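Methionine gamma-lyase (Trichomonas vaginalis, PDB 1E5E) is a pyridoxal-phosphate-dependent enzyme of the Cys/Met metabolism family, whose assembly here holds four protein chains. Local coordinates at residues N270-A275 with R306-M311; E276-H281 with I312-K317; P282-V287 with Q390-L395; K325-D328 with T334-V337. One frame throughout, in Å; residues are numbered along the deposited sequence.

Helix 260-279 supplies the first segments of contacts 1 and 2. Contact 1 closes a loop of 30 residues by joining 270-275 to the approach to strand 311-316. Two turns further along, contact 2 closes an equally long loop onto that strand, so the two cross. Strand 284-288 then starts contact 3, which crosses both and reaches 103 residues ahead to helix 381-396. Contact 4, a short closure from helix 319-328 to strand 334-335, falls within the span of contact 3 and follows contacts 1 and 2 in series. Together they tie three helices to one mixed sheet, and Leu326 of contact 4 touches Phe314 of contact 2 and Leu392 of contact 3.

Contact 1: residues N270-A275 with R306-M311; sequences NAMKVA and RMYGSM. Unlike the reference sequence in segment 306-311: Tyr308 (reference Ser). With SO4 (sulfate ion), chain D.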
loop_
_atom_site.group_PDB
_atom_site.type_symbol
_atom_site.label_atom_id
_atom_site.label_comp_id
_atom_site.label_asym_id
_atom_site.label_seq_id
_atom_site.Cartn_x
_atom_site.Cartn_y
_atom_site.Cartn_z
ATOM N N ASN A 270 13.344 -22.840 -17.842
ATOM C CA ASN A 270 12.114 -23.063 -18.562
ATOM C C ASN A 270 12.237 -22.640 -20.028
ATOM O O ASN A 270 11.734 -23.313 -20.932
ATOM C CB ASN A 270 10.928 -22.316 -17.947
ATOM C CG ASN A 270 10.271 -22.984 -16.772
ATOM O OD1 ASN A 270 10.447 -24.181 -16.504
ATOM N ND2 ASN A 270 9.435 -22.208 -16.076
ATOM N N ALA A 271 12.841 -21.484 -20.238
ATOM C CA ALA A 271 12.980 -20.913 -21.559
ATOM C C ALA A 271 13.813 -21.831 -22.473
ATOM O O ALA A 271 13.406 -22.077 -23.598
ATOM C CB ALA A 271 13.636 -19.519 -21.544
ATOM N N MET A 272 14.894 -22.402 -21.940
ATOM C CA MET A 272 15.656 -23.338 -22.783
ATOM C C MET A 272 14.711 -24.459 -23.223
ATOM O O MET A 272 14.722 -24.793 -24.421
ATOM C CB MET A 272 16.891 -23.887 -22.083
ATOM C CG MET A 272 17.739 -24.829 -22.940
ATOM S SD MET A 272 18.358 -24.087 -24.473
ATOM C CE MET A 272 19.778 -23.179 -23.934
ATOM N N LYS A 273 13.880 -25.030 -22.336
ATOM C CA LYS A 273 13.018 -26.125 -22.765
ATOM C C LYS A 273 11.980 -25.668 -23.786
ATOM O O LYS A 273 11.765 -26.354 -24.792
ATOM C CB LYS A 273 12.258 -26.789 -21.599
ATOM C CG LYS A 273 13.208 -27.463 -20.622
ATOM C CD LYS A 273 12.575 -27.771 -19.285
ATOM C CE LYS A 273 13.604 -28.501 -18.385
ATOM N NZ LYS A 273 12.950 -28.661 -17.050
ATOM N N VAL A 274 11.398 -24.499 -23.535
ATOM C CA VAL A 274 10.377 -23.995 -24.430
ATOM C C VAL A 274 10.964 -23.624 -25.789
ATOM O O VAL A 274 10.333 -23.941 -26.820
ATOM C CB VAL A 274 9.604 -22.808 -23.835
ATOM C CG1 VAL A 274 8.675 -22.210 -24.859
ATOM C CG2 VAL A 274 8.828 -23.269 -22.586
ATOM N N ALA A 275 12.150 -23.043 -25.780
ATOM C CA ALA A 275 12.731 -22.638 -27.060
ATOM C C ALA A 275 13.033 -23.881 -27.893
ATOM O O ALA A 275 12.757 -23.850 -29.081
ATOM C CB ALA A 275 13.989 -21.791 -26.875
ATOM N N ARG A 306 25.471 -14.898 -17.944
ATOM C CA ARG A 306 25.673 -16.054 -17.089
ATOM C C ARG A 306 24.580 -17.090 -17.348
ATOM O O ARG A 306 24.750 -18.242 -16.917
ATOM C CB ARG A 306 25.662 -15.700 -15.609
ATOM C CG ARG A 306 26.529 -14.497 -15.290
ATOM C CD ARG A 306 26.831 -14.325 -13.784
ATOM N NE ARG A 306 27.838 -13.246 -13.697
ATOM C CZ ARG A 306 27.603 -11.944 -13.840
ATOM N NH1 ARG A 306 26.405 -11.386 -14.029
ATOM N NH2 ARG A 306 28.646 -11.124 -13.757
ATOM N N MET A 307 23.382 -16.632 -17.763
ATOM C CA MET A 307 22.277 -17.519 -18.089
ATOM C C MET A 307 21.750 -17.009 -19.431
ATOM O O MET A 307 22.038 -15.840 -19.708
ATOM C CB MET A 307 21.136 -17.544 -17.053
ATOM C CG MET A 307 21.676 -18.250 -15.808
ATOM S SD MET A 307 20.481 -18.522 -14.530
ATOM C CE MET A 307 20.241 -16.865 -13.879
ATOM N N TYR A 308 20.969 -17.788 -20.156
ATOM C CA TYR A 308 20.533 -17.291 -21.449
ATOM C C TYR A 308 19.207 -16.558 -21.416
ATOM O O TYR A 308 18.726 -16.165 -22.487
ATOM C CB TYR A 308 20.555 -18.438 -22.484
ATOM C CG TYR A 308 21.986 -18.879 -22.775
ATOM C CD1 TYR A 308 22.455 -20.147 -22.445
ATOM C CD2 TYR A 308 22.860 -18.006 -23.404
ATOM C CE1 TYR A 308 23.752 -20.530 -22.758
ATOM C CE2 TYR A 308 24.161 -18.355 -23.710
ATOM C CZ TYR A 308 24.584 -19.641 -23.392
ATOM O OH TYR A 308 25.884 -19.975 -23.677
ATOM N N GLY A 309 18.642 -16.324 -20.228
ATOM C CA GLY A 309 17.469 -15.445 -20.171
ATOM C C GLY A 309 16.159 -16.179 -20.448
ATOM O O GLY A 309 16.170 -17.368 -20.749
ATOM N N SER A 310 15.045 -15.458 -20.343
ATOM C CA SER A 310 13.768 -16.146 -20.527
ATOM C C SER A 310 12.997 -15.535 -21.678
ATOM O O SER A 310 11.867 -15.978 -21.846
ATOM C CB SER A 310 13.008 -16.176 -19.202
ATOM O OG SER A 310 12.328 -14.944 -19.001
ATOM N N MET A 311 13.655 -14.688 -22.463
ATOM C CA MET A 311 13.052 -14.118 -23.663
ATOM C C MET A 311 13.315 -15.115 -24.817
ATOM O O MET A 311 14.412 -15.647 -24.983
ATOM C CB MET A 311 13.598 -12.741 -24.077
ATOM C CG MET A 311 13.394 -11.633 -23.012
ATOM S SD MET A 311 11.678 -11.489 -22.480
ATOM C CE MET A 311 10.856 -10.875 -23.909
HETATM S S SO4 D . 26.669 -23.416 -23.437
HETATM O O1 SO4 D . 25.919 -24.668 -23.080
HETATM O O2 SO4 D . 26.031 -22.749 -24.622
HETATM O O3 SO4 D . 28.081 -23.808 -23.843
HETATM O O4 SO4 D . 26.737 -22.519 -22.237
#
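Ala271 brings helix 270-275 against the backbone of 306-311: its CB lies 3.4 Å from Gly309 O and 3.5 Å from Ser310 CA. With the CA atoms of Ala271 and Ser310 separated by 4.9 Å, this is a close approach of helix to loop. Gly309 has phi 85° and psi 177°, values at which a side chain would jam against the preceding carbonyl, and its own O takes a hydrogen bond from Tyr289 OH. Ser310 OG is engaged elsewhere, with Tyr210 OH and Val376 O.

Next along the helix, Met272 sends CG anti to its backbone N (chi1 -178°), and two further bends carry CE round to 4.3 Å from Tyr308 CD1, an oblique approach to the ring. The hydroxyl end of Tyr308 points to a sulfate, probably from the crystallisation liquor: Tyr308 OH donates to its O4 over 3.0 Å, with that oxygen at the ring edge, near the plane. His298 and Lys302 hold the same ion.

Val274 turns elsewhere, touching Leu384 and Phe388. Helix 260-279 thus lies between helix 381-396 on that flank and the loop that leads from helix 298-304 into strand 311-316.

Contact 2: residues E276-H281 with I312-K317; sequences EYLKSH and ITFILK
Leu278 and Phe314 mark the nearest approach of the two backbones, with CA atoms 8.0 Å apart, a spacing that side chains must bridge. The layout is a helix packed on a sheet, in what the family relation indicates is the small C-terminal domain of a fold type I pyridoxal-phosphate enzyme: the end of helix 260-279 lies over strand 311-316. That helix finishes with short-range bonds, Ser280 N to Tyr277 O at 3.3 Å and His281 N to Leu278 O at 3.1 Å, and Ser280 is the first residue to leave helical angles. On the strand, the CB atoms of Ile312 and Phe314 face the helix, whereas Thr313 faces away and gives its hydroxyl to a hydrogen bond with Pro159 O.

All the touching across the interface runs through one methyl group. Leu278 CD1 reaches Ile312 CG2 at 4.0 Å and also sits over one face of the Phe314 ring. With Phe314 CG between the backbone N and the carbonyl carbon (chi1 61°), the ring presents that face to the methyl, and the two side chains cross at about a right angle. Val287 of the neighbouring strand 284-288 packs beside both Leu278 and Ile312, extending the apolar layer. Leu316 CD2 lies in the ring plane at its edge, so Phe314 is bordered there as well as on a face. The methyl forms a CH-pi contact: Leu278 CD1 stands 4.1 Å from the Phe314 centroid, 24° off the normal, displaced toward the rim, where Phe314 CD1 is 3.7 Å from it.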
loop_
_atom_site.group_PDB
_atom_site.type_symbol
_atom_site.label_atom_id
_atom_site.label_comp_id
_atom_site.label_asym_id
_atom_site.label_seq_id
_atom_site.Cartn_x
_atom_site.Cartn_y
_atom_site.Cartn_z
ATOM N N GLU A 276 13.604 -24.909 -27.301
ATOM C CA GLU A 276 13.909 -26.153 -27.979
ATOM C C GLU A 276 12.652 -26.781 -28.575
ATOM O O GLU A 276 12.686 -27.210 -29.721
ATOM C CB GLU A 276 14.559 -27.193 -27.043
ATOM C CG GLU A 276 15.974 -26.812 -26.658
ATOM C CD GLU A 276 16.870 -27.708 -25.860
ATOM O OE1 GLU A 276 16.604 -28.895 -25.577
ATOM O OE2 GLU A 276 17.989 -27.286 -25.462
ATOM N N TYR A 277 11.524 -26.732 -27.850
ATOM C CA TYR A 277 10.291 -27.276 -28.388
ATOM C C TYR A 277 9.821 -26.473 -29.589
ATOM O O TYR A 277 9.380 -27.040 -30.585
ATOM C CB TYR A 277 9.188 -27.290 -27.281
ATOM C CG TYR A 277 7.876 -27.716 -27.931
ATOM C CD1 TYR A 277 7.660 -29.054 -28.202
ATOM C CD2 TYR A 277 6.901 -26.804 -28.246
ATOM C CE1 TYR A 277 6.488 -29.476 -28.809
ATOM C CE2 TYR A 277 5.711 -27.187 -28.843
ATOM C CZ TYR A 277 5.542 -28.529 -29.122
ATOM O OH TYR A 277 4.408 -28.950 -29.730
ATOM N N LEU A 278 9.887 -25.141 -29.548
ATOM C CA LEU A 278 9.404 -24.309 -30.628
ATOM C C LEU A 278 10.224 -24.512 -31.906
ATOM O O LEU A 278 9.694 -24.635 -32.997
ATOM C CB LEU A 278 9.419 -22.818 -30.292
ATOM C CG LEU A 278 8.540 -22.393 -29.100
ATOM C CD1 LEU A 278 8.801 -20.923 -28.739
ATOM C CD2 LEU A 278 7.079 -22.633 -29.436
ATOM N N LYS A 279 11.527 -24.686 -31.691
ATOM C CA LYS A 279 12.437 -24.826 -32.806
ATOM C C LYS A 279 12.128 -26.083 -33.626
ATOM O O LYS A 279 12.322 -26.112 -34.845
ATOM C CB LYS A 279 13.855 -24.827 -32.263
ATOM C CG LYS A 279 14.921 -25.192 -33.281
ATOM C CD LYS A 279 16.237 -25.474 -32.545
ATOM C CE LYS A 279 17.139 -24.262 -32.636
ATOM N NZ LYS A 279 18.156 -24.400 -33.731
ATOM N N SER A 280 11.637 -27.133 -32.988
ATOM C CA SER A 280 11.418 -28.324 -33.812
ATOM C C SER A 280 9.977 -28.511 -34.239
ATOM O O SER A 280 9.648 -29.567 -34.756
ATOM C CB SER A 280 11.992 -29.469 -32.981
ATOM O OG SER A 280 10.972 -29.830 -32.068
ATOM N N HIS A 281 9.138 -27.514 -34.034
ATOM C CA HIS A 281 7.753 -27.569 -34.429
ATOM C C HIS A 281 7.625 -27.177 -35.905
ATOM O O HIS A 281 8.109 -26.140 -36.323
ATOM C CB HIS A 281 6.860 -26.651 -33.605
ATOM C CG HIS A 281 5.423 -27.048 -33.748
ATOM N ND1 HIS A 281 4.702 -26.670 -34.859
ATOM C CD2 HIS A 281 4.611 -27.803 -32.980
ATOM C CE1 HIS A 281 3.483 -27.170 -34.794
ATOM N NE2 HIS A 281 3.405 -27.842 -33.655
ATOM N N ILE A 312 12.297 -15.313 -25.647
ATOM C CA ILE A 312 12.375 -16.179 -26.800
ATOM C C ILE A 312 11.640 -15.453 -27.914
ATOM O O ILE A 312 10.485 -15.138 -27.646
ATOM C CB ILE A 312 11.725 -17.553 -26.587
ATOM C CG1 ILE A 312 12.372 -18.405 -25.469
ATOM C CG2 ILE A 312 11.821 -18.364 -27.893
ATOM C CD1 ILE A 312 11.558 -19.690 -25.181
ATOM N N THR A 313 12.214 -15.245 -29.095
ATOM C CA THR A 313 11.394 -14.609 -30.145
ATOM C C THR A 313 11.261 -15.567 -31.325
ATOM O O THR A 313 12.254 -16.260 -31.598
ATOM C CB THR A 313 12.039 -13.276 -30.546
ATOM O OG1 THR A 313 11.893 -12.355 -29.448
ATOM C CG2 THR A 313 11.369 -12.694 -31.785
ATOM N N PHE A 314 10.101 -15.722 -31.935
ATOM C CA PHE A 314 9.981 -16.726 -32.978
ATOM C C PHE A 314 9.032 -16.205 -34.051
ATOM O O PHE A 314 8.260 -15.252 -33.931
ATOM C CB PHE A 314 9.575 -18.125 -32.507
ATOM C CG PHE A 314 8.223 -18.177 -31.823
ATOM C CD1 PHE A 314 8.059 -17.717 -30.515
ATOM C CD2 PHE A 314 7.138 -18.720 -32.448
ATOM C CE1 PHE A 314 6.829 -17.761 -29.884
ATOM C CE2 PHE A 314 5.879 -18.779 -31.838
ATOM C CZ PHE A 314 5.742 -18.295 -30.545
ATOM N N ILE A 315 9.264 -16.816 -35.224
ATOM C CA ILE A 315 8.489 -16.463 -36.415
ATOM C C ILE A 315 7.811 -17.715 -36.950
ATOM O O ILE A 315 8.385 -18.813 -37.043
ATOM C CB ILE A 315 9.375 -15.774 -37.450
ATOM C CG1 ILE A 315 10.165 -14.574 -36.929
ATOM C CG2 ILE A 315 8.567 -15.334 -38.675
ATOM C CD1 ILE A 315 11.392 -14.225 -37.794
ATOM N N LEU A 316 6.497 -17.569 -37.180
ATOM C CA LEU A 316 5.729 -18.669 -37.725
ATOM C C LEU A 316 5.797 -18.618 -39.267
ATOM O O LEU A 316 5.744 -17.552 -39.875
ATOM C CB LEU A 316 4.264 -18.680 -37.334
ATOM C CG LEU A 316 3.933 -18.776 -35.838
ATOM C CD1 LEU A 316 2.434 -18.549 -35.606
ATOM C CD2 LEU A 316 4.408 -20.066 -35.214
ATOM N N LYS A 317 5.821 -19.800 -39.883
ATOM C CA LYS A 317 5.867 -19.886 -41.352
ATOM C C LYS A 317 4.576 -19.347 -41.962
ATOM O O LYS A 317 4.651 -18.711 -42.997
ATOM C CB LYS A 317 6.078 -21.303 -41.868
ATOM C CG LYS A 317 7.405 -21.957 -41.559
ATOM C CD LYS A 317 7.326 -23.463 -41.834
ATOM C CE LYS A 317 8.701 -24.089 -41.574
ATOM N NZ LYS A 317 8.584 -25.571 -41.572
#

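Contact 3: residues P282-V287 with Q390-L395; sequences PAVEKV and QGLDAL. With SO4 (sulfate ion), chain E.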
loop_
_atom_site.group_PDB
_atom_site.type_symbol
_atom_site.label_atom_id
_atom_site.label_comp_id
_atom_site.label_asym_id
_atom_site.label_seq_id
_atom_site.Cartn_x
_atom_site.Cartn_y
_atom_site.Cartn_z
ATOM N N PRO A 282 6.921 -27.976 -36.684
ATOM C CA PRO A 282 6.775 -27.716 -38.113
ATOM C C PRO A 282 6.088 -26.407 -38.461
ATOM O O PRO A 282 6.381 -25.882 -39.546
ATOM C CB PRO A 282 6.008 -28.921 -38.644
ATOM C CG PRO A 282 6.005 -29.935 -37.559
ATOM C CD PRO A 282 6.279 -29.241 -36.248
ATOM N N ALA A 283 5.281 -25.771 -37.601
ATOM C CA ALA A 283 4.706 -24.471 -37.956
ATOM C C ALA A 283 5.669 -23.302 -37.790
ATOM O O ALA A 283 5.350 -22.176 -38.187
ATOM C CB ALA A 283 3.468 -24.193 -37.091
ATOM N N VAL A 284 6.842 -23.548 -37.218
ATOM C CA VAL A 284 7.755 -22.477 -36.844
ATOM C C VAL A 284 8.881 -22.363 -37.853
ATOM O O VAL A 284 9.581 -23.316 -38.138
ATOM C CB VAL A 284 8.334 -22.677 -35.422
ATOM C CG1 VAL A 284 9.367 -21.614 -35.046
ATOM C CG2 VAL A 284 7.179 -22.644 -34.406
ATOM N N GLU A 285 9.053 -21.155 -38.334
ATOM C CA GLU A 285 10.112 -20.879 -39.289
ATOM C C GLU A 285 11.461 -20.765 -38.606
ATOM O O GLU A 285 12.461 -21.302 -39.080
ATOM C CB GLU A 285 9.742 -19.596 -40.037
ATOM C CG GLU A 285 10.833 -19.036 -40.947
ATOM C CD GLU A 285 10.247 -17.696 -41.490
ATOM O OE1 GLU A 285 10.978 -16.705 -41.288
ATOM O OE2 GLU A 285 9.133 -17.652 -42.047
ATOM N N LYS A 286 11.476 -19.981 -37.539
ATOM C CA LYS A 286 12.732 -19.597 -36.921
ATOM C C LYS A 286 12.568 -19.339 -35.423
ATOM O O LYS A 286 11.558 -18.724 -35.060
ATOM C CB LYS A 286 13.105 -18.216 -37.560
ATOM C CG LYS A 286 14.476 -17.757 -37.064
ATOM C CD LYS A 286 15.644 -18.204 -37.920
ATOM C CE LYS A 286 16.923 -18.371 -37.108
ATOM N NZ LYS A 286 18.083 -18.985 -37.812
ATOM N N VAL A 287 13.550 -19.711 -34.615
ATOM C CA VAL A 287 13.478 -19.394 -33.188
ATOM C C VAL A 287 14.785 -18.679 -32.816
ATOM O O VAL A 287 15.891 -19.143 -33.057
ATOM C CB VAL A 287 13.282 -20.582 -32.255
ATOM C CG1 VAL A 287 13.262 -20.109 -30.778
ATOM C CG2 VAL A 287 12.007 -21.367 -32.535
ATOM N N GLN A 390 -0.998 -27.385 -28.318
ATOM C CA GLN A 390 -2.380 -27.333 -28.749
ATOM C C GLN A 390 -2.556 -26.129 -29.676
ATOM O O GLN A 390 -3.246 -26.247 -30.692
ATOM C CB GLN A 390 -3.416 -27.298 -27.632
ATOM C CG GLN A 390 -3.364 -26.174 -26.615
ATOM C CD GLN A 390 -4.140 -24.940 -26.994
ATOM O OE1 GLN A 390 -5.041 -25.071 -27.834
ATOM N NE2 GLN A 390 -3.813 -23.763 -26.456
ATOM N N GLY A 391 -1.989 -24.993 -29.321
ATOM C CA GLY A 391 -2.140 -23.779 -30.116
ATOM C C GLY A 391 -1.557 -24.009 -31.522
ATOM O O GLY A 391 -2.176 -23.600 -32.504
ATOM N N LEU A 392 -0.322 -24.486 -31.588
ATOM C CA LEU A 392 0.366 -24.725 -32.850
ATOM C C LEU A 392 -0.266 -25.832 -33.695
ATOM O O LEU A 392 -0.490 -25.659 -34.907
ATOM C CB LEU A 392 1.848 -25.053 -32.611
ATOM C CG LEU A 392 2.700 -23.855 -32.143
ATOM C CD1 LEU A 392 4.084 -24.295 -31.714
ATOM C CD2 LEU A 392 2.770 -22.823 -33.253
ATOM N N ASP A 393 -0.612 -26.972 -33.101
ATOM C CA ASP A 393 -1.239 -28.057 -33.844
ATOM C C ASP A 393 -2.497 -27.550 -34.533
ATOM O O ASP A 393 -2.644 -27.846 -35.717
ATOM C CB ASP A 393 -1.551 -29.266 -32.962
ATOM C CG ASP A 393 -0.272 -30.033 -32.660
ATOM O OD1 ASP A 393 -0.369 -31.100 -32.002
ATOM O OD2 ASP A 393 0.833 -29.557 -33.037
ATOM N N ALA A 394 -3.347 -26.797 -33.860
ATOM C CA ALA A 394 -4.554 -26.227 -34.413
ATOM C C ALA A 394 -4.314 -25.323 -35.614
ATOM O O ALA A 394 -5.032 -25.265 -36.609
ATOM C CB ALA A 394 -5.207 -25.362 -33.343
ATOM N N LEU A 395 -3.257 -24.518 -35.527
ATOM C CA LEU A 395 -2.797 -23.700 -36.629
ATOM C C LEU A 395 -2.630 -24.586 -37.858
ATOM O O LEU A 395 -3.105 -24.255 -38.930
ATOM C CB LEU A 395 -1.413 -23.176 -36.252
ATOM C CG LEU A 395 -0.995 -21.787 -36.686
ATOM C CD1 LEU A 395 -2.012 -20.780 -36.180
ATOM C CD2 LEU A 395 0.402 -21.488 -36.155
HETATM S S SO4 E . 17.719 -22.521 -37.487
HETATM O O1 SO4 E . 16.663 -23.477 -37.011
HETATM O O2 SO4 E . 17.526 -22.259 -38.937
HETATM O O3 SO4 E . 19.060 -23.188 -37.237
HETATM O O4 SO4 E . 17.691 -21.245 -36.715
#
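Ala283 CB rests against two leucines one helical turn apart, both on the side facing the helix, 4.1 Å from Leu392 CD2 and 4.2 Å from Leu395 CD2. Its CB bond is directed at helix 390-395, and the CA atoms of Ala283 and Leu392 are 6.7 Å apart, so the small side chain allows the backbone to come near. Leu392 CG lies anti to its carbonyl carbon (chi1 -71°), and the branch divides the work: CD2 serves Ala283 while CD1 comes within 4.4 Å of Val284 CG2. Leu392 also touches Leu278, Leu316 and Leu326, placing it where two helices and a strand converge on helix 381-396.

Further on, Glu285 and Lys286 both face Ile315 in a classic beta bulge, each joined to it by a backbone hydrogen bond. The chain turns a corner there as it enters the edge strand of the C-terminal sheet. The end of Lys286 lies beside a sulfate, probably from the crystallisation liquor; the modelled separation is short enough to be doubtful in detail.

Polar links run beside the apolar patch. Asp393 OD2 bonds His281 NE2, whose ND1 meets Ala283 N, a pattern consistent with a proton on NE2; Asp393 OD1 pairs with Lys389. Between the two segments themselves no hydrogen bond forms: the contact is aliphatic throughout and sets no directional bond, while the directional bonds lie beside it, through His281 and Asp393.

Contact 4: residues K325-D328 with T334-V337; sequences KLLD and TLAV. With PPJ (N-(hydroxy{3-hydroxy-2-methyl-5-[(phosphonooxy)methyl]pyridin-4-yl}methyl)norvaline), chain C.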
loop_
_atom_site.group_PDB
_atom_site.type_symbol
_atom_site.label_atom_id
_atom_site.label_comp_id
_atom_site.label_asym_id
_atom_site.label_seq_id
_atom_site.Cartn_x
_atom_site.Cartn_y
_atom_site.Cartn_z
ATOM N N LYS A 325 -3.742 -16.256 -34.913
ATOM C CA LYS A 325 -4.461 -17.463 -34.533
ATOM C C LYS A 325 -3.790 -18.132 -33.336
ATOM O O LYS A 325 -4.474 -18.746 -32.518
ATOM C CB LYS A 325 -4.627 -18.479 -35.653
ATOM N N LEU A 326 -2.464 -18.228 -33.361
ATOM C CA LEU A 326 -1.797 -18.891 -32.238
ATOM C C LEU A 326 -1.999 -18.095 -30.948
ATOM O O LEU A 326 -2.344 -18.680 -29.945
ATOM C CB LEU A 326 -0.291 -19.025 -32.487
ATOM C CG LEU A 326 0.548 -19.510 -31.293
ATOM C CD1 LEU A 326 0.247 -20.965 -30.979
ATOM C CD2 LEU A 326 2.029 -19.275 -31.585
ATOM N N LEU A 327 -1.802 -16.769 -30.990
ATOM C CA LEU A 327 -1.900 -15.932 -29.807
ATOM C C LEU A 327 -3.328 -15.868 -29.266
ATOM O O LEU A 327 -3.429 -16.061 -28.060
ATOM C CB LEU A 327 -1.310 -14.543 -29.974
ATOM C CG LEU A 327 0.208 -14.428 -29.679
ATOM C CD1 LEU A 327 1.041 -15.581 -30.223
ATOM C CD2 LEU A 327 0.677 -13.101 -30.262
ATOM N N ASP A 328 -4.306 -15.957 -30.176
ATOM C CA ASP A 328 -5.671 -15.997 -29.692
ATOM C C ASP A 328 -6.033 -17.359 -29.136
ATOM O O ASP A 328 -7.079 -17.370 -28.497
ATOM C CB ASP A 328 -6.679 -15.646 -30.807
ATOM C CG ASP A 328 -6.453 -14.210 -31.243
ATOM O OD1 ASP A 328 -5.667 -13.447 -30.638
ATOM O OD2 ASP A 328 -7.049 -13.783 -32.258
ATOM N N THR A 334 -0.080 -15.687 -21.310
ATOM C CA THR A 334 -0.933 -14.518 -21.272
ATOM C C THR A 334 -0.598 -13.508 -22.355
ATOM O O THR A 334 0.577 -13.211 -22.578
ATOM C CB THR A 334 -0.798 -13.834 -19.880
ATOM O OG1 THR A 334 -1.273 -14.772 -18.888
ATOM C CG2 THR A 334 -1.665 -12.591 -19.786
ATOM N N LEU A 335 -1.621 -13.076 -23.079
ATOM C CA LEU A 335 -1.477 -12.121 -24.175
ATOM C C LEU A 335 -1.545 -10.699 -23.634
ATOM O O LEU A 335 -2.610 -10.197 -23.311
ATOM C CB LEU A 335 -2.667 -12.337 -25.128
ATOM C CG LEU A 335 -2.755 -11.425 -26.335
ATOM C CD1 LEU A 335 -1.515 -11.556 -27.214
ATOM C CD2 LEU A 335 -4.008 -11.783 -27.161
ATOM N N ALA A 336 -0.434 -10.026 -23.566
ATOM C CA ALA A 336 -0.330 -8.678 -23.053
ATOM C C ALA A 336 1.082 -8.205 -23.321
ATOM O O ALA A 336 1.941 -9.090 -23.493
ATOM C CB ALA A 336 -0.521 -8.794 -21.507
ATOM N N VAL A 337 1.379 -6.919 -23.302
ATOM C CA VAL A 337 2.765 -6.495 -23.491
ATOM C C VAL A 337 3.440 -6.546 -22.111
ATOM O O VAL A 337 2.823 -6.976 -21.138
ATOM C CB VAL A 337 2.872 -5.130 -24.161
ATOM C CG1 VAL A 337 2.137 -5.169 -25.517
ATOM C CG2 VAL A 337 2.236 -4.033 -23.290
HETATM N N1 PPJ C . 13.689 -0.643 -21.986
HETATM C C2 PPJ C . 13.318 -1.864 -22.424
HETATM C C6 PPJ C . 12.757 0.308 -21.694
HETATM C C2A PPJ C . 14.133 -2.751 -23.146
HETATM C C3 PPJ C . 11.936 -2.140 -22.377
HETATM O O3 PPJ C . 11.586 -3.269 -22.932
HETATM C C4 PPJ C . 10.991 -1.239 -21.876
HETATM C C4A PPJ C . 9.616 -1.623 -21.886
HETATM C C5 PPJ C . 11.380 0.066 -21.574
HETATM N N PPJ C . 9.101 -2.530 -22.736
HETATM C C5A PPJ C . 10.554 1.022 -20.900
HETATM O OP4 PPJ C . 10.438 0.683 -19.659
HETATM P P PPJ C . 9.070 1.175 -19.007
HETATM O OP1 PPJ C . 9.180 0.751 -17.474
HETATM O OP2 PPJ C . 7.880 0.472 -19.728
HETATM O OP3 PPJ C . 8.898 2.754 -19.117
HETATM C CA PPJ C . 7.815 -2.982 -22.706
HETATM C CB PPJ C . 6.673 -2.069 -22.550
HETATM C C PPJ C . 7.545 -3.989 -23.682
HETATM C CG PPJ C . 6.281 -1.094 -23.600
HETATM C CD PPJ C . 5.135 -1.623 -24.324
HETATM O O PPJ C . 8.488 -4.293 -24.499
HETATM O OXT PPJ C . 6.625 -4.895 -23.486
#
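Leu335 projects its CB toward helix segment 325-328, and its branch settles against Leu327 and Asp328. From CB the chain runs to CG, anti to the backbone N (chi1 178°), which carries the two methyls forward over the helix. Leu335 CD1 lies 4.1 Å from both Leu327 CD2 and Leu327 CB and 4.2 Å from Leu327 CG, the two side chains crossing at about a right angle. Leu335 CD2 takes the other direction and stops 4.2 Å from Asp328 OD1. That oxygen is already engaged, accepting a hydrogen bond from Cys40 N of the second subunit.

In the fold, helix 319-328 is the connection of a beta-alpha-beta crossover, since strands 311-316 and 334-335 run parallel with 371-375 and 345-347 between them. Leu335 belongs to the short strand that is outermost within this chain, and Leu327 also leans on Ile346 of strand 345-347. Backbone hydrogen bonds from Leu335 go to the second subunit, so this strand lies at a subunit interface.

Beyond the strand, Val337 lines the pocket of N-(hydroxy{3-hydroxy-2-methyl-5-[(phosphonooxy)methyl]pyridin-4-yl}methyl)norvaline: Val337 CB is 3.8 Å from the ligand's OXT, and Val337 CG2 is 3.9 Å from its CD.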